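Local structure of eukaryotic translation initiation factor 2A (Schizosaccharomyces pombe, 3WJ9) at residues W222-V231 with S240-T248; L265-D273 with I285-K293. The protein probably directs, through a protein of which this chain is the beta-propeller part, methionyl-tRNAi to 40S ribosomal subunits in a codon-dependent manner on a few mRNAs. All coordinates share one frame; numbering follows the deposited sequence.

Contact 1 (W222-V231 with S240-T248); sequences WNALGTSLLV and SNKNYYGET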
loop_
_atom_site.group_PDB
_atom_site.type_symbol
_atom_site.label_atom_id
_atom_site.label_comp_id
_atom_site.label_asym_id
_atom_site.label_seq_id
_atom_site.Cartn_x
_atom_site.Cartn_y
_atom_site.Cartn_z
ATOM N N TRP A 222 -8.164 1.860 -7.534
ATOM C CA TRP A 222 -9.450 2.303 -7.003
ATOM C C TRP A 222 -9.250 3.504 -6.079
ATOM O O TRP A 222 -8.144 3.742 -5.593
ATOM C CB TRP A 222 -10.153 1.170 -6.244
ATOM C CG TRP A 222 -10.886 0.177 -7.106
ATOM C CD1 TRP A 222 -10.424 -1.032 -7.541
ATOM C CD2 TRP A 222 -12.217 0.303 -7.620
ATOM N NE1 TRP A 222 -11.381 -1.663 -8.298
ATOM C CE2 TRP A 222 -12.493 -0.862 -8.363
ATOM C CE3 TRP A 222 -13.205 1.287 -7.527
ATOM C CZ2 TRP A 222 -13.708 -1.068 -9.009
ATOM C CZ3 TRP A 222 -14.408 1.084 -8.174
ATOM C CH2 TRP A 222 -14.652 -0.085 -8.902
ATOM N N ASN A 223 -10.316 4.264 -5.844
ATOM C CA ASN A 223 -10.275 5.332 -4.851
ATOM C C ASN A 223 -11.017 4.904 -3.588
ATOM O O ASN A 223 -11.714 3.889 -3.596
ATOM C CB ASN A 223 -10.861 6.632 -5.415
ATOM C CG ASN A 223 -12.204 6.433 -6.094
ATOM O OD1 ASN A 223 -12.436 5.424 -6.754
ATOM N ND2 ASN A 223 -13.097 7.404 -5.933
ATOM N N ALA A 224 -10.851 5.673 -2.510
ATOM C CA ALA A 224 -11.458 5.361 -1.213
ATOM C C ALA A 224 -12.935 5.017 -1.355
ATOM O O ALA A 224 -13.437 4.094 -0.712
ATOM C CB ALA A 224 -11.279 6.526 -0.252
ATOM N N LEU A 225 -13.624 5.764 -2.208
ATOM C CA LEU A 225 -14.978 5.417 -2.603
ATOM C C LEU A 225 -14.904 4.486 -3.806
ATOM O O LEU A 225 -14.414 4.869 -4.865
ATOM C CB LEU A 225 -15.787 6.675 -2.924
ATOM C CG LEU A 225 -15.817 7.698 -1.785
ATOM C CD1 LEU A 225 -16.598 8.944 -2.176
ATOM C CD2 LEU A 225 -16.388 7.073 -0.520
ATOM N N GLY A 226 -15.377 3.256 -3.640
ATOM C CA GLY A 226 -15.271 2.254 -4.687
ATOM C C GLY A 226 -16.167 2.513 -5.883
ATOM O O GLY A 226 -16.981 1.667 -6.255
ATOM N N THR A 227 -16.002 3.677 -6.501
ATOM C CA THR A 227 -16.833 4.067 -7.631
ATOM C C THR A 227 -16.015 4.193 -8.913
ATOM O O THR A 227 -16.429 3.722 -9.972
ATOM C CB THR A 227 -17.554 5.401 -7.359
ATOM O OG1 THR A 227 -16.586 6.444 -7.192
ATOM C CG2 THR A 227 -18.401 5.299 -6.101
ATOM N N SER A 228 -14.851 4.826 -8.809
ATOM C CA SER A 228 -14.011 5.082 -9.975
ATOM C C SER A 228 -12.747 4.228 -9.952
ATOM O O SER A 228 -12.331 3.761 -8.896
ATOM C CB SER A 228 -13.651 6.563 -10.041
ATOM O OG SER A 228 -14.816 7.362 -10.151
ATOM N N LEU A 229 -12.127 4.028 -11.112
ATOM C CA LEU A 229 -10.984 3.121 -11.184
ATOM C C LEU A 229 -9.994 3.438 -12.304
ATOM O O LEU A 229 -10.318 3.319 -13.489
ATOM C CB LEU A 229 -11.480 1.685 -11.346
ATOM C CG LEU A 229 -10.413 0.643 -11.675
ATOM C CD1 LEU A 229 -9.445 0.464 -10.515
ATOM C CD2 LEU A 229 -11.079 -0.662 -12.041
ATOM N N LEU A 230 -8.779 3.813 -11.914
ATOM C CA LEU A 230 -7.701 4.073 -12.863
ATOM C C LEU A 230 -7.051 2.777 -13.343
ATOM O O LEU A 230 -6.843 1.847 -12.563
ATOM C CB LEU A 230 -6.640 4.974 -12.231
ATOM C CG LEU A 230 -7.040 6.414 -11.914
ATOM C CD1 LEU A 230 -5.917 7.126 -11.185
ATOM C CD2 LEU A 230 -7.403 7.160 -13.183
ATOM N N VAL A 231 -6.728 2.730 -14.633
ATOM C CA VAL A 231 -6.105 1.557 -15.240
ATOM C C VAL A 231 -4.845 1.963 -16.005
ATOM O O VAL A 231 -4.854 2.938 -16.752
ATOM C CB VAL A 231 -7.078 0.831 -16.194
ATOM C CG1 VAL A 231 -6.459 -0.457 -16.708
ATOM C CG2 VAL A 231 -8.402 0.541 -15.494
ATOM N N SER A 240 6.300 0.636 -24.832
ATOM C CA SER A 240 5.306 1.686 -24.609
ATOM C C SER A 240 4.497 1.488 -23.326
ATOM O O SER A 240 4.521 0.422 -22.714
ATOM C CB SER A 240 4.359 1.787 -25.809
ATOM O OG SER A 240 5.074 2.014 -27.010
ATOM N N ASN A 241 3.948 2.597 -22.857
ATOM C CA ASN A 241 3.074 2.613 -21.711
ATOM C C ASN A 241 1.967 3.605 -21.998
ATOM O O ASN A 241 2.222 4.708 -22.478
ATOM C CB ASN A 241 3.858 3.018 -20.462
ATOM C CG ASN A 241 2.961 3.461 -19.325
ATOM O OD1 ASN A 241 1.758 3.206 -19.331
ATOM N ND2 ASN A 241 3.546 4.131 -18.340
ATOM N N LYS A 242 0.740 3.221 -21.689
ATOM C CA LYS A 242 -0.383 4.153 -21.774
ATOM C C LYS A 242 -1.357 3.980 -20.603
ATOM O O LYS A 242 -1.459 2.903 -20.020
ATOM C CB LYS A 242 -1.113 3.992 -23.116
ATOM C CG LYS A 242 -2.300 4.934 -23.278
ATOM C CD LYS A 242 -2.907 4.917 -24.663
ATOM C CE LYS A 242 -3.882 6.078 -24.828
ATOM N NZ LYS A 242 -3.381 7.142 -25.743
ATOM N N ASN A 243 -2.058 5.060 -20.268
ATOM C CA ASN A 243 -2.918 5.133 -19.093
ATOM C C ASN A 243 -4.408 5.188 -19.450
ATOM O O ASN A 243 -4.816 5.993 -20.285
ATOM C CB ASN A 243 -2.530 6.363 -18.270
ATOM C CG ASN A 243 -3.167 6.379 -16.899
ATOM O OD1 ASN A 243 -3.366 5.335 -16.280
ATOM N ND2 ASN A 243 -3.488 7.571 -16.412
ATOM N N TYR A 244 -5.216 4.337 -18.819
ATOM C CA TYR A 244 -6.660 4.303 -19.082
ATOM C C TYR A 244 -7.493 4.574 -17.828
ATOM O O TYR A 244 -6.957 4.714 -16.730
ATOM C CB TYR A 244 -7.065 2.953 -19.680
ATOM C CG TYR A 244 -6.288 2.580 -20.918
ATOM C CD1 TYR A 244 -6.600 3.132 -22.155
ATOM C CD2 TYR A 244 -5.238 1.679 -20.849
ATOM C CE1 TYR A 244 -5.885 2.793 -23.288
ATOM C CE2 TYR A 244 -4.519 1.335 -21.974
ATOM C CZ TYR A 244 -4.845 1.893 -23.189
ATOM O OH TYR A 244 -4.126 1.547 -24.310
ATOM N N TYR A 245 -8.811 4.646 -18.004
ATOM C CA TYR A 245 -9.726 4.946 -16.906
ATOM C C TYR A 245 -11.017 4.136 -17.038
ATOM O O TYR A 245 -11.584 4.031 -18.124
ATOM C CB TYR A 245 -10.042 6.447 -16.873
ATOM C CG TYR A 245 -10.628 6.962 -15.569
ATOM C CD1 TYR A 245 -10.677 6.167 -14.432
ATOM C CD2 TYR A 245 -11.126 8.257 -15.481
ATOM C CE1 TYR A 245 -11.208 6.643 -13.246
ATOM C CE2 TYR A 245 -11.657 8.740 -14.302
ATOM C CZ TYR A 245 -11.696 7.931 -13.190
ATOM O OH TYR A 245 -12.225 8.420 -12.019
ATOM N N GLY A 246 -11.467 3.559 -15.927
ATOM C CA GLY A 246 -12.731 2.845 -15.877
ATOM C C GLY A 246 -13.576 3.355 -14.723
ATOM O O GLY A 246 -13.066 3.569 -13.626
ATOM N N GLU A 247 -14.868 3.548 -14.962
ATOM C CA GLU A 247 -15.728 4.184 -13.971
ATOM C C GLU A 247 -17.047 3.442 -13.780
ATOM O O GLU A 247 -17.998 3.658 -14.528
ATOM C CB GLU A 247 -15.998 5.635 -14.376
ATOM C CG GLU A 247 -16.296 6.570 -13.221
ATOM C CD GLU A 247 -16.182 8.028 -13.622
ATOM O OE1 GLU A 247 -15.494 8.316 -14.625
ATOM O OE2 GLU A 247 -16.779 8.884 -12.937
ATOM N N THR A 248 -17.099 2.575 -12.772
ATOM C CA THR A 248 -18.304 1.803 -12.482
ATOM C C THR A 248 -19.017 2.325 -11.240
ATOM O O THR A 248 -19.311 1.566 -10.317
ATOM C CB THR A 248 -17.986 0.314 -12.278
ATOM O OG1 THR A 248 -17.345 0.126 -11.011
ATOM C CG2 THR A 248 -17.068 -0.175 -13.376
#
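Tyr245 and Leu230 meet because the tyrosine CG stands anti to its own N (chi1 -162°) while the leucine CG lies beside its N. The phenol thereby runs back along strand 228-231, and Leu230 CD2 comes over one face of the ring in a CH-pi contact, 4.0 Å from the centroid and 24° off the normal. The rim of the same ring faces the other strand: its hydroxyl end lies against Ser228 CB, and Leu229 O lies near the ring plane. Val231 and Tyr244 touch through their stems, CB to CB at 4.1 Å, with the Leu229 side chain also on their side of the sheet. At the loop end, Trp222 presents its edge, CH2 being 3.4 Å from Thr248 OG1, and one face to Leu229 CB.

The strands run antiparallel at 161°. Two hydrogen-bonded pairs set the register. In Leu229 with Gly246, the bond from Gly246 N to Leu229 O is good and the reverse one weak; in Val231 with Tyr244, Val231 N reaches Tyr244 O at 2.9 Å.

This hairpin belongs to one propeller blade, where strand 228-233 lies between 220-222 and 242-247. Trp276 of strand 271-276 packs on Ser228, Leu230 and Tyr245, and Ser228 OG hydrogen-bonds Asn299 OD1.

Contact 2 (L265-D273 with I285-K293); sequences LDREGPIHD and IVYGYMPAK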
loop_
_atom_site.group_PDB
_atom_site.type_symbol
_atom_site.label_atom_id
_atom_site.label_comp_id
_atom_site.label_asym_id
_atom_site.label_seq_id
_atom_site.Cartn_x
_atom_site.Cartn_y
_atom_site.Cartn_z
ATOM N N LEU A 265 0.105 13.126 -20.265
ATOM C CA LEU A 265 0.163 12.969 -21.713
ATOM C C LEU A 265 0.703 14.226 -22.387
ATOM O O LEU A 265 1.189 14.169 -23.517
ATOM C CB LEU A 265 -1.223 12.615 -22.267
ATOM C CG LEU A 265 -2.418 13.439 -21.783
ATOM C CD1 LEU A 265 -2.694 14.629 -22.694
ATOM C CD2 LEU A 265 -3.649 12.552 -21.668
ATOM N N ASP A 266 0.622 15.352 -21.683
ATOM C CA ASP A 266 1.102 16.636 -22.195
ATOM C C ASP A 266 2.595 16.604 -22.499
ATOM O O ASP A 266 3.103 17.411 -23.281
ATOM C CB ASP A 266 0.808 17.760 -21.196
ATOM C CG ASP A 266 -0.673 17.952 -20.949
ATOM O OD1 ASP A 266 -1.469 17.633 -21.854
ATOM O OD2 ASP A 266 -1.040 18.433 -19.856
ATOM N N ARG A 267 3.290 15.669 -21.865
ATOM C CA ARG A 267 4.718 15.491 -22.064
ATOM C C ARG A 267 4.991 14.034 -22.418
ATOM O O ARG A 267 4.608 13.132 -21.673
ATOM C CB ARG A 267 5.478 15.903 -20.804
ATOM C CG ARG A 267 6.984 16.006 -20.952
ATOM C CD ARG A 267 7.600 16.405 -19.621
ATOM N NE ARG A 267 8.959 16.910 -19.769
ATOM C CZ ARG A 267 9.257 18.176 -20.040
ATOM N NH1 ARG A 267 8.287 19.067 -20.195
ATOM N NH2 ARG A 267 10.522 18.550 -20.156
ATOM N N GLU A 268 5.636 13.801 -23.558
ATOM C CA GLU A 268 5.909 12.435 -23.993
ATOM C C GLU A 268 6.948 11.797 -23.079
ATOM O O GLU A 268 7.967 12.403 -22.763
ATOM C CB GLU A 268 6.382 12.390 -25.452
ATOM C CG GLU A 268 7.362 11.250 -25.740
ATOM C CD GLU A 268 7.725 11.129 -27.208
ATOM O OE1 GLU A 268 8.885 11.417 -27.569
ATOM O OE2 GLU A 268 6.851 10.724 -28.002
ATOM N N GLY A 269 6.681 10.568 -22.656
ATOM C CA GLY A 269 7.569 9.869 -21.746
ATOM C C GLY A 269 6.794 9.099 -20.696
ATOM O O GLY A 269 5.565 9.072 -20.730
ATOM N N PRO A 270 7.512 8.477 -19.749
ATOM C CA PRO A 270 6.900 7.624 -18.725
ATOM C C PRO A 270 6.127 8.406 -17.669
ATOM O O PRO A 270 6.443 9.565 -17.403
ATOM C CB PRO A 270 8.105 6.931 -18.089
ATOM C CG PRO A 270 9.216 7.903 -18.263
ATOM C CD PRO A 270 8.976 8.549 -19.599
ATOM N N ILE A 271 5.118 7.770 -17.081
ATOM C CA ILE A 271 4.449 8.313 -15.906
ATOM C C ILE A 271 5.203 7.812 -14.679
ATOM O O ILE A 271 5.453 6.615 -14.548
ATOM C CB ILE A 271 2.964 7.894 -15.829
ATOM C CG1 ILE A 271 2.156 8.530 -16.965
ATOM C CG2 ILE A 271 2.367 8.287 -14.495
ATOM C CD1 ILE A 271 2.077 7.688 -18.221
ATOM N N HIS A 272 5.580 8.726 -13.790
ATOM C CA HIS A 272 6.433 8.379 -12.657
ATOM C C HIS A 272 5.621 7.977 -11.430
ATOM O O HIS A 272 6.062 7.159 -10.626
ATOM C CB HIS A 272 7.362 9.550 -12.313
ATOM C CG HIS A 272 8.388 9.839 -13.367
ATOM N ND1 HIS A 272 9.571 9.140 -13.469
ATOM C CD2 HIS A 272 8.401 10.749 -14.370
ATOM C CE1 HIS A 272 10.272 9.609 -14.486
ATOM N NE2 HIS A 272 9.584 10.585 -15.051
ATOM N N ASP A 273 4.428 8.546 -11.296
ATOM C CA ASP A 273 3.579 8.250 -10.150
ATOM C C ASP A 273 2.108 8.511 -10.462
ATOM O O ASP A 273 1.772 9.456 -11.171
ATOM C CB ASP A 273 4.013 9.083 -8.942
ATOM C CG ASP A 273 3.803 8.359 -7.628
ATOM O OD1 ASP A 273 2.892 7.509 -7.554
ATOM O OD2 ASP A 273 4.555 8.635 -6.670
ATOM N N ILE A 285 -0.899 13.281 -11.419
ATOM C CA ILE A 285 0.013 12.471 -12.220
ATOM C C ILE A 285 1.378 13.136 -12.373
ATOM O O ILE A 285 1.467 14.312 -12.717
ATOM C CB ILE A 285 -0.560 12.203 -13.634
ATOM C CG1 ILE A 285 -1.954 11.577 -13.551
ATOM C CG2 ILE A 285 0.380 11.314 -14.432
ATOM C CD1 ILE A 285 -2.599 11.349 -14.896
ATOM N N VAL A 286 2.436 12.376 -12.111
ATOM C CA VAL A 286 3.795 12.819 -12.406
ATOM C C VAL A 286 4.300 12.057 -13.627
ATOM O O VAL A 286 4.496 10.845 -13.573
ATOM C CB VAL A 286 4.745 12.600 -11.218
ATOM C CG1 VAL A 286 6.145 13.058 -11.576
ATOM C CG2 VAL A 286 4.241 13.349 -9.998
ATOM N N TYR A 287 4.511 12.773 -14.726
ATOM C CA TYR A 287 4.680 12.137 -16.028
ATOM C C TYR A 287 5.753 12.778 -16.908
ATOM O O TYR A 287 6.133 13.931 -16.706
ATOM C CB TYR A 287 3.346 12.158 -16.776
ATOM C CG TYR A 287 2.813 13.557 -16.999
ATOM C CD1 TYR A 287 2.106 14.220 -16.003
ATOM C CD2 TYR A 287 3.022 14.215 -18.202
ATOM C CE1 TYR A 287 1.625 15.496 -16.199
ATOM C CE2 TYR A 287 2.541 15.495 -18.408
ATOM C CZ TYR A 287 1.844 16.129 -17.403
ATOM O OH TYR A 287 1.360 17.400 -17.599
ATOM N N GLY A 288 6.222 12.017 -17.893
ATOM C CA GLY A 288 7.135 12.527 -18.900
ATOM C C GLY A 288 8.593 12.508 -18.490
ATOM O O GLY A 288 8.913 12.329 -17.314
ATOM N N TYR A 289 9.482 12.689 -19.463
ATOM C CA TYR A 289 10.907 12.778 -19.176
ATOM C C TYR A 289 11.186 14.027 -18.348
ATOM O O TYR A 289 10.569 15.072 -18.555
ATOM C CB TYR A 289 11.733 12.789 -20.469
ATOM C CG TYR A 289 11.493 13.993 -21.356
ATOM C CD1 TYR A 289 12.246 15.151 -21.207
ATOM C CD2 TYR A 289 10.520 13.968 -22.344
ATOM C CE1 TYR A 289 12.027 16.253 -22.012
ATOM C CE2 TYR A 289 10.296 15.065 -23.156
ATOM C CZ TYR A 289 11.054 16.205 -22.985
ATOM O OH TYR A 289 10.839 17.302 -23.788
HETATM N N MSE A 290 12.136 13.926 -17.420
HETATM C CA MSE A 290 12.446 14.997 -16.474
HETATM C C MSE A 290 12.987 16.219 -17.154
HETATM O O MSE A 290 13.662 16.073 -18.193
HETATM C CB MSE A 290 13.524 14.503 -15.518
HETATM C CG MSE A 290 13.262 13.069 -15.082
HETATM SE SE MSE A 290 12.253 13.100 -13.394
HETATM C CE MSE A 290 12.605 11.247 -12.831
ATOM N N PRO A 291 12.712 17.414 -16.628
ATOM C CA PRO A 291 11.980 17.617 -15.372
ATOM C C PRO A 291 10.493 17.327 -15.532
ATOM O O PRO A 291 9.842 17.873 -16.420
ATOM C CB PRO A 291 12.233 19.093 -15.056
ATOM C CG PRO A 291 12.457 19.722 -16.381
ATOM C CD PRO A 291 13.188 18.689 -17.194
ATOM N N ALA A 292 9.974 16.446 -14.686
ATOM C CA ALA A 292 8.616 15.952 -14.847
ATOM C C ALA A 292 7.583 17.007 -14.480
ATOM O O ALA A 292 7.665 17.641 -13.428
ATOM C CB ALA A 292 8.408 14.699 -14.014
ATOM N N LYS A 293 6.610 17.194 -15.363
ATOM C CA LYS A 293 5.490 18.076 -15.080
ATOM C C LYS A 293 4.476 17.311 -14.233
ATOM O O LYS A 293 4.542 16.086 -14.141
ATOM C CB LYS A 293 4.857 18.587 -16.379
ATOM C CG LYS A 293 3.883 19.733 -16.169
ATOM C CD LYS A 293 3.063 20.051 -17.402
ATOM C CE LYS A 293 3.879 20.747 -18.470
ATOM N NZ LYS A 293 2.987 21.211 -19.569
#
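Arg267 and Tyr289 meet through a hydrogen bond and a cation-pi pair. Extended from CG to NE, the arginine chain passes Gly288 CA and delivers NE to the Tyr289 carbonyl, a hydrogen bond of 2.7 Å from NE to O with the acceptor 18° out of the guanidinium plane. The same group lies over the Tyr289 ring as the cation-pi partner, CZ 4.2 Å from the centroid, the two planes being 46° apart. Pro291 O covers the guanidinium face opposite Tyr289 OH. With an alanine in place of Arg267, the Tyr289 carbonyl would probably lose this donor, and the phenol, deprived of its cationic partner, would be freer to turn. His272 uses its edge: NE2 donates to Gly288 O at 2.9 Å, nearly in the imidazole plane, which helps hold the ring's rotation. Selenomethionine Met290 approaches that ring obliquely, its SE 4.4 Å from the centroid.

Backbone bonds define a classic beta bulge, since His272 and Asp273 both face Val286. Asp273 N donates to Val286 O at 3.2 Å, and Val286 N donates back to Asp273 O. At the open end of the hairpin, Gly288 N donates to Pro270 O.

Apolar contact is concentrated at Ile271, whose CG2 reaches Ile285 CG2 at 3.6 Å while CG1 lies against Tyr287 CB.

Ring-edge packing against the backbone is a separate element: Tyr287 CE2 lies 3.5 Å from Arg267 N, which is near the ring plane.

The hairpin lies in WD repeat 2 and forms part of a four-stranded blade, strand 283-287 being flanked by 271-276 and 292-297. Pro309 of strand 303-310 packs on Arg267 and Pro291, while on the Asp273 and Val286 side strand 314-317 of the next blade approaches, with Asp273 OD2 accepting from Leu315 N.

In the fold
Contacts 1 and 2 are two hairpins in consecutive blades of the beta-propeller, their centres about 18 Å apart and about 16 and 22 Å, respectively, from the centre of the chain. They come in series: 222-231 pairs with 240-248 before 265-273 opens the next hairpin with 285-293, and strand 271-276 directly follows strand 242-247 in the order of strands. Each sheet is separate, so the blades meet through side chains: Asn241 packs on Ile271 and Asn243 on Ile285. Both belong to the part of the chain characteristic of the eIF2A family. The two hairpins thus stand side by side as neighbouring blades of the propeller wall.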